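Local structure of Lmo2125 protein (Listeria monocytogenes serovar 1/2a, 5TU0) at residues 310-315 and 319-324; 22-27 and 38-43; 122-127 and 232-237; 176-181 and 341-346; 70-75 and 275-280. The protein binds maltose and, as a lipoprotein of the bacterial solute-binding protein 1 family, probably hands it to a membrane sugar transporter. The protein carries 2 engineered substitutions. One frame throughout, in Å; residues are numbered along the deposited sequence.

Contact 1 (310-315 and 319-324); sequences EVPANL and DTAKSK
Asp319, which bonds to Leu315 across the contact, has its own carbonyl oxygen gripped twice by Ser323. Ser323 N and Ser323 OG, the latter at 3.1 Å in one of two modelled conformers, reach Asp319 O from opposite faces of its carbonyl plane. On the other side of the residue, Asp319 N donates a hydrogen bond to Leu315 O at 3.0 Å. This is the i to i+4 bond that closes the first turn of the alpha helix 315-323. Asn314 stands just before that helix as its N-cap, with its side-chain OD1 bonded to Ala317 N. The N-terminal turn of this capped helix follows the short strand 311-312, which pairs with strand 105-121 of the large mixed sheet. Asp319 holds its CG beside its own backbone N and anti to the carbonyl carbon (chi1 -73°). This folds the carboxylate back beside Leu315 O, with Asp319 CG at 3.5 Å from that oxygen, in contact but not bonded. Where the chain turns, Arg318 NE bonds to Pro312 O and Arg318 NH2 bonds to Ala313 O. A carbon contact joins the strand residue Pro312 to the helix. Both partners are buried. Ala321 directs its CB at the proline ring and meets Pro312 CD at 4.0 Å.

Contact 2 (22-27 and 38-43); sequences YVNKIK and VKVVEK
The carboxamide of Asn24 is the flat group that meets Val40, and OD1 does the touching. Val40 CG2 comes within 3.4 Å of Asn24 OD1 from one side of the amide plane. Lys27 NZ lies on the other side and donates a hydrogen bond to Asn24 OD1 at 3.2 Å. The ammonium is tilted 31° from the carbonyl plane. The lysine reaches it because its CG sits between the backbone N and the carbonyl carbon (chi1 72°) while the rest of the chain is extended. The chain therefore runs across the strand, over Val38 and Val40. Lys27 CD packs on Val40 CG2 at 3.7 Å, and Lys27 CB faces Val38 CB. Lys27 NZ also comes near Val38 O, but at 3.8 Å the approach is not a bond. Deeper in, Val23 CG1 meets Val40 CG2 at 3.6 Å, and the two side chains lie alongside, pointing opposite ways. Val13 of strand 10-15 touches both Val23 and Val38, so the hydrocarbon layer continues under the helix. Helix 22-27 and strand 38-42 run antiparallel, with their axes 9.5 Å apart. A helix packed antiparallel on the strand that follows it, beside a parallel neighbour, is the beta-alpha-beta crossover, built here from strand 10-15, helix 17-34 and strand 37-42.

Contact 3 (122-127 and 232-237); sequences KDLLDK and KAAAIL
Leu124 and Leu125 meet Ala234 with the same side-chain shape. Each CG lies beside its backbone N, anti to the carbonyl carbon, with chi1 -59° in Leu124 and -60° in Leu125. The backbone at Leu124 is not extended, so these two successive side chains can both point at the other segment. The setting is the end of two antiparallel strands of the large mixed sheet. Strands 105-121 and 235-238 are neighbours there, and the loop 122-127 leaves the end of the first just where the second begins. A backbone bond between Ala234 and Asn121 marks this junction. Leu124 lies mainly over the backbone, with CD1 at 3.9 Å from Ala234 CA and at 3.8 Å from Ala233 O. The same Leu124 CD1 reaches Ala234 CB at 4.3 Å. Leu125 packs more closely on the methyl: its CG and CD1 each stand about 3.9 Å from Ala234 CB, so the methyl nests against the fork of the leucine. The contact is one of carbon surfaces. Ala234 is buried, and Phe144 also touches it, while Arg143 packs on Leu124. The loop has polar ties of its own, since Lys122 forms a salt bridge with Glu327 and Asp123 OD1 bonds to Asn252 ND2. The other branch of the fork completes the grip on the alanine, with Leu125 CD2 at 4.1 Å from Ala234 CB.

Contact 4 (176-181 and 341-346); sequences YVFGDE and PMPNIP
Apolar contact joins Val177 and Phe178 to Pro343 and Ile345. Pro343 CB comes to the edge of the Phe178 ring, near its plane, at 3.7 Å from CD2. Ile345 CD1 approaches Phe178 CD2 obliquely at 3.8 Å. Val177 works on two fronts. Its CB packs on Pro343 CG at 4.0 Å, and its CG1 lies over the centre of the Phe178 ring, 3.8 Å above the plane. Val351 of helix 348-363 touches both Val177 and Phe178. The polar link is a water. It donates to Pro341 O at 2.6 Å and to Glu181 O at 3.3 Å, and so bridges two backbone carbonyls. Lys98 NZ is a second donor to Glu181 O. The loop 341-346 also runs near the sugar, with the Pro343 side chain about 11 Å from a bound glucose unit. The side chains thus meet through apolar, non-directional packing, while two carbonyls that cannot bond to each other are joined by the hydrogens of one water.

Contact 5 (70-75 and 275-280); sequences DRIGSL and GWVVSN
Ile72 carries the tight part of this contact, on Gly275 and Val277. Its CG1 lies beside the backbone N (chi1 -67°) and the chain beyond is extended, which carries CD1 out to the strand. There Ile72 CD1 meets Val277 CG1 at 4.0 Å. It also rests over the backbone of Gly275, 4.2 Å from CA, where no side chain stands in between. All three residues are buried. One turn on, Leu75 also points toward the strand but makes no contact with it. Leu81 touches both Leu75 and Val277 and bridges them. The topology explains the meeting. Strand 64-68 runs antiparallel beside strand 272-278 in the large mixed sheet, then leads directly into helix 69-77, which packs back over both. Trp276 points to the other side of the sheet, where its ring meets Trp291 edge-to-face. Unlike Ile72, the helix residues Arg71 and Ser74 are partly exposed and do not touch the strand. Arg71 packs on Leu49 of helix 45-58, and Leu75 CD2 sits 3.7 Å above one face of its guanidinium group, offset toward the rim. Asp70, at the start of the helix, belongs to the glycan pocket, and its OD2 makes a weak hydrogen bond to O3 of a glucose unit.

In the fold
From the N terminus, contact 2 closes first, a short loop within the first beta-alpha-beta unit. Residues 70-75 then open contact 5, which closes only at 275-280. Contact 3 is nested inside that loop and joins the end of strand 105-121 to the start of strand 235-238. Residues 176-181 open contact 4, which crosses both contact 3 and contact 5 and closes at 341-346. Contact 1 is a local turn nested inside contact 4. Contacts 1, 3 and 5 all reach the large mixed sheet. Contact 2 touches contact 5 through Val23 and Trp276. Contact 4 touches contact 5 where Met342 meets Asp70, beside the sugar pocket.

Contact 1 (310-315 and 319-324)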
# COMPACT_ATOMS: atom_id res chain seq x y z
N GLU A 310 -11.12 5.22 -6.01
CA GLU A 310 -9.73 4.77 -5.93
C GLU A 310 -8.90 5.68 -6.82
O GLU A 310 -9.31 6.05 -7.91
CB GLU A 310 -9.62 3.29 -6.28
CG GLU A 310 -10.36 2.46 -5.23
CD GLU A 310 -9.99 1.01 -5.24
OE1 GLU A 310 -8.80 0.71 -5.08
OE2 GLU A 310 -10.89 0.17 -5.36
N VAL A 311 -7.73 6.06 -6.32
CA VAL A 311 -6.87 7.01 -7.01
C VAL A 311 -6.19 6.42 -8.23
O VAL A 311 -5.49 5.41 -8.12
CB VAL A 311 -5.82 7.59 -6.05
CG1 VAL A 311 -4.96 8.62 -6.76
CG2 VAL A 311 -6.53 8.21 -4.84
N PRO A 312 -6.38 7.04 -9.41
CA PRO A 312 -5.77 6.51 -10.63
C PRO A 312 -4.26 6.59 -10.70
O PRO A 312 -3.66 7.54 -10.20
CB PRO A 312 -6.34 7.40 -11.74
CG PRO A 312 -7.44 8.17 -11.14
CD PRO A 312 -7.23 8.21 -9.67
N ALA A 313 -3.66 5.61 -11.37
CA ALA A 313 -2.23 5.57 -11.64
C ALA A 313 -1.89 6.52 -12.78
O ALA A 313 -0.88 7.21 -12.74
CB ALA A 313 -1.80 4.16 -11.99
N ASN A 314 -2.74 6.56 -13.81
CA ASN A 314 -2.54 7.43 -14.98
C ASN A 314 -2.48 8.87 -14.48
O ASN A 314 -3.39 9.32 -13.79
CB ASN A 314 -3.69 7.21 -16.00
CG ASN A 314 -3.57 8.07 -17.24
OD1 ASN A 314 -3.41 9.29 -17.14
ND2 ASN A 314 -3.67 7.45 -18.43
N LEU A 315 -1.39 9.57 -14.79
CA LEU A 315 -1.18 10.94 -14.28
C LEU A 315 -2.22 11.96 -14.75
O LEU A 315 -2.61 12.82 -13.97
CB LEU A 315 0.24 11.43 -14.62
CG LEU A 315 1.37 10.64 -13.96
CD1 LEU A 315 2.73 11.09 -14.48
CD2 LEU A 315 1.32 10.74 -12.45
N ASP A 319 -4.53 13.89 -11.97
CA ASP A 319 -4.74 15.35 -11.88
C ASP A 319 -6.23 15.67 -11.84
O ASP A 319 -6.67 16.51 -11.04
CB ASP A 319 -4.09 16.10 -13.05
CG ASP A 319 -2.57 16.16 -12.95
OD1 ASP A 319 -2.01 15.80 -11.89
OD2 ASP A 319 -1.94 16.58 -13.94
N THR A 320 -7.02 15.02 -12.70
CA THR A 320 -8.45 15.22 -12.71
C THR A 320 -9.04 14.83 -11.34
O THR A 320 -9.93 15.51 -10.82
CB THR A 320 -9.14 14.40 -13.82
OG1 THR A 320 -8.64 14.80 -15.10
CG2 THR A 320 -10.66 14.61 -13.79
N ALA A 321 -8.55 13.74 -10.76
CA ALA A 321 -9.06 13.30 -9.45
C ALA A 321 -8.74 14.32 -8.38
O ALA A 321 -9.61 14.64 -7.56
CB ALA A 321 -8.50 11.94 -9.07
N LYS A 322 -7.52 14.85 -8.41
CA LYS A 322 -7.07 15.89 -7.47
C LYS A 322 -7.97 17.15 -7.51
O LYS A 322 -8.25 17.74 -6.47
CB LYS A 322 -5.62 16.28 -7.76
CG LYS A 322 -5.06 17.33 -6.80
CD LYS A 322 -3.59 17.64 -7.05
CE LYS A 322 -3.13 18.77 -6.14
NZ LYS A 322 -1.66 19.04 -6.21
N SER A 323 -8.40 17.53 -8.72
CA SER A 323 -9.26 18.70 -8.91
C SER A 323 -10.64 18.57 -8.26
O SER A 323 -11.31 19.58 -8.06
CB SER A 323 -9.43 18.97 -10.41
OG SER A 323 -8.17 19.22 -11.02
N LYS A 324 -11.05 17.34 -7.95
CA LYS A 324 -12.37 17.10 -7.30
C LYS A 324 -12.33 17.57 -5.85
O LYS A 324 -13.37 17.67 -5.21
CB LYS A 324 -12.77 15.62 -7.31
CG LYS A 324 -12.83 14.95 -8.67
CD LYS A 324 -13.77 15.62 -9.65
CE LYS A 324 -13.80 14.83 -10.94
NZ LYS A 324 -14.68 15.48 -11.96

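Contact 2 (22-27 and 38-43)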
# COMPACT_ATOMS: atom_id res chain seq x y z
N TYR A 22 -17.97 -1.21 -12.69
CA TYR A 22 -17.06 -0.38 -13.44
C TYR A 22 -16.67 -1.05 -14.74
O TYR A 22 -16.75 -0.41 -15.81
CB TYR A 22 -15.80 -0.07 -12.60
CG TYR A 22 -14.65 0.42 -13.42
CD1 TYR A 22 -14.66 1.70 -13.97
CD2 TYR A 22 -13.52 -0.38 -13.64
CE1 TYR A 22 -13.61 2.16 -14.75
CE2 TYR A 22 -12.46 0.07 -14.41
CZ TYR A 22 -12.50 1.34 -14.95
OH TYR A 22 -11.45 1.81 -15.71
N VAL A 23 -16.27 -2.31 -14.68
CA VAL A 23 -15.89 -3.04 -15.89
C VAL A 23 -17.10 -3.13 -16.85
O VAL A 23 -16.95 -2.92 -18.06
CB VAL A 23 -15.26 -4.41 -15.57
CG1 VAL A 23 -15.06 -5.24 -16.84
CG2 VAL A 23 -13.93 -4.22 -14.86
N ASN A 24 -18.28 -3.40 -16.31
CA ASN A 24 -19.50 -3.46 -17.14
C ASN A 24 -19.82 -2.14 -17.82
O ASN A 24 -20.22 -2.12 -18.99
CB ASN A 24 -20.71 -4.00 -16.37
CG ASN A 24 -20.70 -5.52 -16.26
OD1 ASN A 24 -20.20 -6.21 -17.15
ND2 ASN A 24 -21.26 -6.04 -15.19
N LYS A 25 -19.61 -1.03 -17.11
CA LYS A 25 -19.82 0.28 -17.68
C LYS A 25 -18.87 0.56 -18.86
O LYS A 25 -19.31 1.02 -19.90
CB LYS A 25 -19.63 1.39 -16.64
CG LYS A 25 -20.00 2.78 -17.15
CD LYS A 25 -19.97 3.82 -16.04
CE LYS A 25 -20.87 5.02 -16.31
NZ LYS A 25 -22.30 4.67 -16.12
N ILE A 26 -17.58 0.26 -18.70
CA ILE A 26 -16.62 0.60 -19.75
C ILE A 26 -16.40 -0.43 -20.85
O ILE A 26 -15.85 -0.09 -21.89
CB ILE A 26 -15.23 0.94 -19.16
CG1 ILE A 26 -14.53 -0.30 -18.59
CG2 ILE A 26 -15.38 2.04 -18.11
CD1 ILE A 26 -13.07 -0.08 -18.20
N LYS A 27 -16.84 -1.68 -20.67
CA LYS A 27 -16.51 -2.70 -21.68
C LYS A 27 -17.11 -2.44 -23.07
O LYS A 27 -16.51 -2.81 -24.08
CB LYS A 27 -16.90 -4.10 -21.21
CG LYS A 27 -18.39 -4.36 -21.21
CD LYS A 27 -18.67 -5.74 -20.67
CE LYS A 27 -20.12 -6.11 -20.87
NZ LYS A 27 -20.44 -7.37 -20.14
N VAL A 38 -16.55 -9.09 -24.55
CA VAL A 38 -15.89 -9.17 -23.26
C VAL A 38 -16.84 -9.89 -22.30
O VAL A 38 -17.99 -9.49 -22.17
CB VAL A 38 -15.55 -7.77 -22.70
CG1 VAL A 38 -15.00 -7.86 -21.28
CG2 VAL A 38 -14.56 -7.06 -23.62
N LYS A 39 -16.34 -10.95 -21.67
CA LYS A 39 -17.07 -11.70 -20.66
C LYS A 39 -16.52 -11.25 -19.32
O LYS A 39 -15.31 -11.36 -19.07
CB LYS A 39 -16.83 -13.20 -20.86
CG LYS A 39 -17.45 -14.10 -19.81
CD LYS A 39 -17.08 -15.55 -20.09
CE LYS A 39 -17.61 -16.49 -19.02
NZ LYS A 39 -17.36 -17.91 -19.37
N VAL A 40 -17.39 -10.73 -18.46
CA VAL A 40 -16.98 -10.25 -17.15
C VAL A 40 -17.33 -11.28 -16.08
O VAL A 40 -18.48 -11.68 -15.95
CB VAL A 40 -17.65 -8.91 -16.80
CG1 VAL A 40 -17.16 -8.39 -15.45
CG2 VAL A 40 -17.35 -7.88 -17.89
N VAL A 41 -16.33 -11.71 -15.32
CA VAL A 41 -16.56 -12.66 -14.22
C VAL A 41 -16.14 -11.99 -12.92
O VAL A 41 -15.18 -11.22 -12.88
CB VAL A 41 -15.82 -14.00 -14.42
CG1 VAL A 41 -16.29 -14.67 -15.70
CG2 VAL A 41 -14.32 -13.82 -14.47
N GLU A 42 -16.89 -12.26 -11.86
CA GLU A 42 -16.59 -11.71 -10.55
C GLU A 42 -15.95 -12.79 -9.70
O GLU A 42 -16.47 -13.91 -9.59
CB GLU A 42 -17.85 -11.16 -9.88
CG GLU A 42 -17.58 -10.43 -8.55
CD GLU A 42 -17.19 -11.35 -7.39
OE1 GLU A 42 -17.75 -12.47 -7.33
OE2 GLU A 42 -16.36 -10.96 -6.52
N LYS A 43 -14.82 -12.45 -9.09
CA LYS A 43 -14.13 -13.38 -8.20
C LYS A 43 -13.12 -12.62 -7.36
O LYS A 43 -12.46 -11.70 -7.84
CB LYS A 43 -13.45 -14.48 -9.01
CG LYS A 43 -12.80 -15.59 -8.19
CD LYS A 43 -12.44 -16.75 -9.10
CE LYS A 43 -11.58 -17.79 -8.43
NZ LYS A 43 -12.28 -18.47 -7.31

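Contact 3 (122-127 and 232-237)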
# COMPACT_ATOMS: atom_id res chain seq x y z
N LYS A 122 -12.34 16.15 12.67
CA LYS A 122 -12.61 17.58 12.59
C LYS A 122 -13.42 18.12 13.78
O LYS A 122 -13.44 19.34 14.02
CB LYS A 122 -13.29 17.95 11.27
CG LYS A 122 -12.51 17.58 10.02
CD LYS A 122 -13.17 18.18 8.79
CE LYS A 122 -12.43 17.86 7.53
NZ LYS A 122 -13.13 18.47 6.37
N ASP A 123 -14.11 17.24 14.51
CA ASP A 123 -14.84 17.66 15.72
C ASP A 123 -13.90 17.81 16.93
O ASP A 123 -14.29 18.40 17.94
CB ASP A 123 -15.96 16.69 16.09
CG ASP A 123 -17.13 16.74 15.12
OD1 ASP A 123 -17.26 17.74 14.38
OD2 ASP A 123 -17.94 15.79 15.12
N LEU A 124 -12.67 17.31 16.81
CA LEU A 124 -11.68 17.40 17.90
C LEU A 124 -10.53 18.38 17.64
O LEU A 124 -9.99 18.98 18.59
CB LEU A 124 -11.09 16.02 18.15
CG LEU A 124 -12.09 14.93 18.54
CD1 LEU A 124 -11.39 13.58 18.62
CD2 LEU A 124 -12.76 15.29 19.86
N LEU A 125 -10.14 18.51 16.37
CA LEU A 125 -9.06 19.41 15.96
C LEU A 125 -9.52 20.47 14.97
O LEU A 125 -10.36 20.19 14.10
CB LEU A 125 -7.93 18.60 15.30
CG LEU A 125 -7.27 17.52 16.15
CD1 LEU A 125 -6.18 16.79 15.36
CD2 LEU A 125 -6.70 18.14 17.41
N ASP A 126 -8.94 21.67 15.09
CA ASP A 126 -9.24 22.80 14.20
C ASP A 126 -8.66 22.61 12.82
O ASP A 126 -9.15 23.20 11.86
CB ASP A 126 -8.68 24.11 14.77
CG ASP A 126 -9.33 24.52 16.06
OD1 ASP A 126 -10.48 24.10 16.32
OD2 ASP A 126 -8.70 25.30 16.81
N LYS A 127 -7.59 21.84 12.73
CA LYS A 127 -6.96 21.53 11.45
C LYS A 127 -6.06 20.31 11.55
O LYS A 127 -5.71 19.88 12.64
CB LYS A 127 -6.15 22.71 10.96
CG LYS A 127 -5.04 23.15 11.89
CD LYS A 127 -4.37 24.37 11.28
CE LYS A 127 -3.33 24.98 12.19
NZ LYS A 127 -2.77 26.22 11.57
N LYS A 232 -12.16 9.27 20.59
CA LYS A 232 -11.15 9.33 21.67
C LYS A 232 -9.71 9.54 21.17
O LYS A 232 -8.82 9.84 21.96
CB LYS A 232 -11.25 8.07 22.51
CG LYS A 232 -12.62 7.89 23.14
CD LYS A 232 -12.73 6.57 23.89
CE LYS A 232 -14.08 6.47 24.57
NZ LYS A 232 -14.16 5.22 25.38
N ALA A 233 -9.49 9.31 19.87
CA ALA A 233 -8.19 9.59 19.24
C ALA A 233 -8.43 10.70 18.23
O ALA A 233 -9.36 10.62 17.42
CB ALA A 233 -7.64 8.35 18.54
N ALA A 234 -7.60 11.74 18.28
CA ALA A 234 -7.75 12.91 17.40
C ALA A 234 -7.19 12.71 16.00
O ALA A 234 -7.72 13.27 15.03
CB ALA A 234 -7.12 14.13 18.03
N ALA A 235 -6.13 11.91 15.90
CA ALA A 235 -5.46 11.65 14.63
C ALA A 235 -4.77 10.29 14.64
O ALA A 235 -4.18 9.88 15.66
CB ALA A 235 -4.44 12.75 14.34
N ILE A 236 -4.85 9.59 13.51
CA ILE A 236 -4.22 8.29 13.42
C ILE A 236 -3.67 8.06 12.03
O ILE A 236 -4.13 8.68 11.05
CB ILE A 236 -5.22 7.12 13.69
CG1 ILE A 236 -6.34 7.06 12.63
CG2 ILE A 236 -5.85 7.24 15.06
CD1 ILE A 236 -7.24 5.84 12.76
N LEU A 237 -2.70 7.17 11.94
CA LEU A 237 -2.13 6.75 10.67
C LEU A 237 -3.06 5.66 10.15
O LEU A 237 -3.48 4.82 10.94
CB LEU A 237 -0.72 6.21 10.91
CG LEU A 237 0.16 5.84 9.74
CD1 LEU A 237 0.35 7.03 8.81
CD2 LEU A 237 1.49 5.35 10.27

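Contact 4 (176-181 and 341-346)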
# COMPACT_ATOMS: atom_id res chain seq x y z
N TYR A 176 16.12 1.65 4.85
CA TYR A 176 15.59 1.03 3.64
C TYR A 176 15.57 -0.48 3.85
O TYR A 176 16.28 -1.00 4.71
CB TYR A 176 16.42 1.41 2.39
CG TYR A 176 17.89 1.04 2.47
CD1 TYR A 176 18.34 -0.20 2.02
CD2 TYR A 176 18.84 1.92 3.01
CE1 TYR A 176 19.67 -0.55 2.09
CE2 TYR A 176 20.17 1.57 3.09
CZ TYR A 176 20.58 0.33 2.63
OH TYR A 176 21.89 -0.04 2.71
N VAL A 177 14.74 -1.18 3.08
CA VAL A 177 14.69 -2.64 3.18
C VAL A 177 15.89 -3.27 2.46
O VAL A 177 16.76 -3.85 3.11
CB VAL A 177 13.38 -3.20 2.60
CG1 VAL A 177 13.39 -4.72 2.70
CG2 VAL A 177 12.17 -2.60 3.33
N PHE A 178 15.92 -3.15 1.13
CA PHE A 178 17.02 -3.66 0.30
C PHE A 178 17.66 -2.53 -0.53
O PHE A 178 16.97 -1.67 -1.06
CB PHE A 178 16.54 -4.76 -0.67
CG PHE A 178 15.96 -5.98 -0.00
CD1 PHE A 178 16.63 -6.62 1.04
CD2 PHE A 178 14.78 -6.54 -0.48
CE1 PHE A 178 16.10 -7.76 1.62
CE2 PHE A 178 14.26 -7.69 0.11
CZ PHE A 178 14.91 -8.29 1.15
N GLY A 179 18.98 -2.55 -0.64
CA GLY A 179 19.73 -1.56 -1.43
C GLY A 179 19.47 -1.69 -2.94
O GLY A 179 18.72 -2.56 -3.37
N ASP A 180 20.11 -0.81 -3.71
CA ASP A 180 19.91 -0.74 -5.17
C ASP A 180 18.41 -0.63 -5.49
O ASP A 180 17.87 -1.43 -6.26
CB ASP A 180 20.57 -1.92 -5.90
CG ASP A 180 22.08 -1.99 -5.70
OD1 ASP A 180 22.67 -1.01 -5.17
OD2 ASP A 180 22.69 -3.02 -6.06
N GLU A 181 17.76 0.34 -4.86
CA GLU A 181 16.32 0.60 -5.04
C GLU A 181 15.42 -0.64 -4.85
O GLU A 181 14.48 -0.87 -5.61
CB GLU A 181 16.03 1.28 -6.39
CG GLU A 181 16.65 2.68 -6.51
CD GLU A 181 16.36 3.37 -7.85
OE1 GLU A 181 15.52 2.87 -8.65
OE2 GLU A 181 16.97 4.43 -8.09
N PRO A 341 8.19 2.08 -3.70
CA PRO A 341 7.67 0.73 -3.88
C PRO A 341 8.27 -0.27 -2.90
O PRO A 341 9.46 -0.19 -2.59
CB PRO A 341 8.12 0.36 -5.32
CG PRO A 341 8.38 1.63 -5.99
CD PRO A 341 8.79 2.61 -4.95
N MET A 342 7.44 -1.18 -2.42
CA MET A 342 7.89 -2.26 -1.58
C MET A 342 8.69 -3.16 -2.53
O MET A 342 8.27 -3.37 -3.66
CB MET A 342 6.69 -3.03 -1.05
CG MET A 342 7.04 -4.23 -0.18
SD MET A 342 5.62 -5.24 0.29
CE MET A 342 4.60 -4.05 1.14
N PRO A 343 9.83 -3.71 -2.07
CA PRO A 343 10.56 -4.65 -2.95
C PRO A 343 9.65 -5.78 -3.40
O PRO A 343 8.85 -6.29 -2.58
CB PRO A 343 11.68 -5.18 -2.05
CG PRO A 343 11.91 -4.09 -1.05
CD PRO A 343 10.55 -3.50 -0.79
N ASN A 344 9.73 -6.16 -4.68
CA ASN A 344 8.89 -7.24 -5.23
C ASN A 344 9.69 -8.51 -5.51
O ASN A 344 9.17 -9.46 -6.09
CB ASN A 344 8.13 -6.74 -6.47
CG ASN A 344 9.04 -6.37 -7.62
OD1 ASN A 344 10.27 -6.55 -7.57
ND2 ASN A 344 8.45 -5.82 -8.66
N ILE A 345 10.95 -8.53 -5.09
CA ILE A 345 11.79 -9.70 -5.24
C ILE A 345 11.39 -10.74 -4.18
O ILE A 345 10.86 -10.38 -3.11
CB ILE A 345 13.30 -9.35 -5.17
CG1 ILE A 345 13.70 -8.77 -3.82
CG2 ILE A 345 13.66 -8.40 -6.31
CD1 ILE A 345 15.21 -8.60 -3.66
N PRO A 346 11.65 -12.03 -4.45
CA PRO A 346 11.25 -13.11 -3.54
C PRO A 346 11.70 -12.97 -2.10
O PRO A 346 10.94 -13.30 -1.17
CB PRO A 346 11.90 -14.35 -4.17
CG PRO A 346 11.99 -14.02 -5.60
CD PRO A 346 12.37 -12.57 -5.63
O HOH W 1 11.62 -0.61 -4.04

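Contact 5 (70-75 and 275-280)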
# COMPACT_ATOMS: atom_id res chain seq x y z
N ASP A 70 2.53 -5.60 -5.05
CA ASP A 70 3.51 -6.45 -4.35
C ASP A 70 3.65 -7.91 -4.82
O ASP A 70 4.66 -8.56 -4.50
CB ASP A 70 3.32 -6.37 -2.82
CG ASP A 70 1.95 -6.87 -2.34
OD1 ASP A 70 1.25 -7.63 -3.05
OD2 ASP A 70 1.58 -6.50 -1.20
N ARG A 71 2.65 -8.40 -5.56
CA ARG A 71 2.62 -9.76 -6.11
C ARG A 71 2.93 -9.88 -7.61
O ARG A 71 3.15 -10.98 -8.10
CB ARG A 71 1.22 -10.35 -5.90
CG ARG A 71 0.91 -10.73 -4.47
CD ARG A 71 1.35 -12.17 -4.23
NE ARG A 71 0.38 -13.11 -4.81
CZ ARG A 71 0.60 -14.40 -5.06
NH1 ARG A 71 -0.38 -15.16 -5.56
NH2 ARG A 71 1.80 -14.94 -4.83
N ILE A 72 2.94 -8.77 -8.34
CA ILE A 72 3.11 -8.83 -9.80
C ILE A 72 4.45 -9.40 -10.23
O ILE A 72 4.51 -10.28 -11.08
CB ILE A 72 2.85 -7.46 -10.46
CG1 ILE A 72 1.37 -7.11 -10.29
CG2 ILE A 72 3.22 -7.48 -11.94
CD1 ILE A 72 0.94 -5.74 -10.80
N GLY A 73 5.53 -8.92 -9.62
CA GLY A 73 6.87 -9.42 -9.91
C GLY A 73 6.97 -10.92 -9.69
O GLY A 73 7.45 -11.66 -10.56
N SER A 74 6.49 -11.36 -8.54
CA SER A 74 6.54 -12.79 -8.21
C SER A 74 5.73 -13.67 -9.18
O SER A 74 6.18 -14.76 -9.56
CB SER A 74 6.03 -13.03 -6.80
OG SER A 74 5.92 -14.42 -6.57
N LEU A 75 4.54 -13.22 -9.56
CA LEU A 75 3.72 -14.00 -10.47
C LEU A 75 4.37 -14.02 -11.85
O LEU A 75 4.25 -15.00 -12.59
CB LEU A 75 2.28 -13.46 -10.53
CG LEU A 75 1.50 -13.64 -9.22
CD1 LEU A 75 0.27 -12.76 -9.18
CD2 LEU A 75 1.13 -15.10 -9.02
N GLY A 275 -2.44 -3.20 -10.36
CA GLY A 275 -2.23 -3.15 -11.79
C GLY A 275 -3.09 -4.21 -12.47
O GLY A 275 -3.59 -5.15 -11.84
N TRP A 276 -3.28 -4.04 -13.77
CA TRP A 276 -3.95 -5.02 -14.59
C TRP A 276 -2.87 -5.96 -15.12
O TRP A 276 -1.78 -5.52 -15.51
CB TRP A 276 -4.70 -4.35 -15.74
CG TRP A 276 -5.98 -3.73 -15.34
CD1 TRP A 276 -6.19 -2.45 -14.96
CD2 TRP A 276 -7.25 -4.39 -15.30
NE1 TRP A 276 -7.54 -2.25 -14.70
CE2 TRP A 276 -8.20 -3.44 -14.88
CE3 TRP A 276 -7.67 -5.69 -15.57
CZ2 TRP A 276 -9.56 -3.75 -14.75
CZ3 TRP A 276 -9.01 -6.01 -15.43
CH2 TRP A 276 -9.94 -5.04 -15.02
N VAL A 277 -3.15 -7.26 -15.11
CA VAL A 277 -2.21 -8.27 -15.56
C VAL A 277 -2.86 -9.20 -16.56
O VAL A 277 -4.09 -9.30 -16.60
CB VAL A 277 -1.62 -9.06 -14.38
CG1 VAL A 277 -0.97 -8.10 -13.39
CG2 VAL A 277 -2.68 -9.90 -13.66
N VAL A 278 -2.03 -9.87 -17.37
CA VAL A 278 -2.49 -10.81 -18.41
C VAL A 278 -1.99 -12.21 -18.09
O VAL A 278 -0.81 -12.40 -17.82
CB VAL A 278 -1.95 -10.41 -19.80
CG1 VAL A 278 -2.36 -11.42 -20.87
CG2 VAL A 278 -2.41 -9.01 -20.15
N SER A 279 -2.90 -13.18 -18.12
CA SER A 279 -2.53 -14.57 -17.91
C SER A 279 -1.52 -15.02 -18.97
O SER A 279 -1.72 -14.78 -20.15
CB SER A 279 -3.78 -15.44 -18.00
OG SER A 279 -3.46 -16.82 -18.01
N ASN A 280 -0.44 -15.67 -18.54
CA ASN A 280 0.57 -16.17 -19.49
C ASN A 280 0.01 -17.37 -20.27
O ASN A 280 0.60 -17.77 -21.27
CB ASN A 280 1.86 -16.57 -18.78
CG ASN A 280 3.08 -16.56 -19.69
OD1 ASN A 280 3.10 -15.92 -20.75
ND2 ASN A 280 4.13 -17.24 -19.25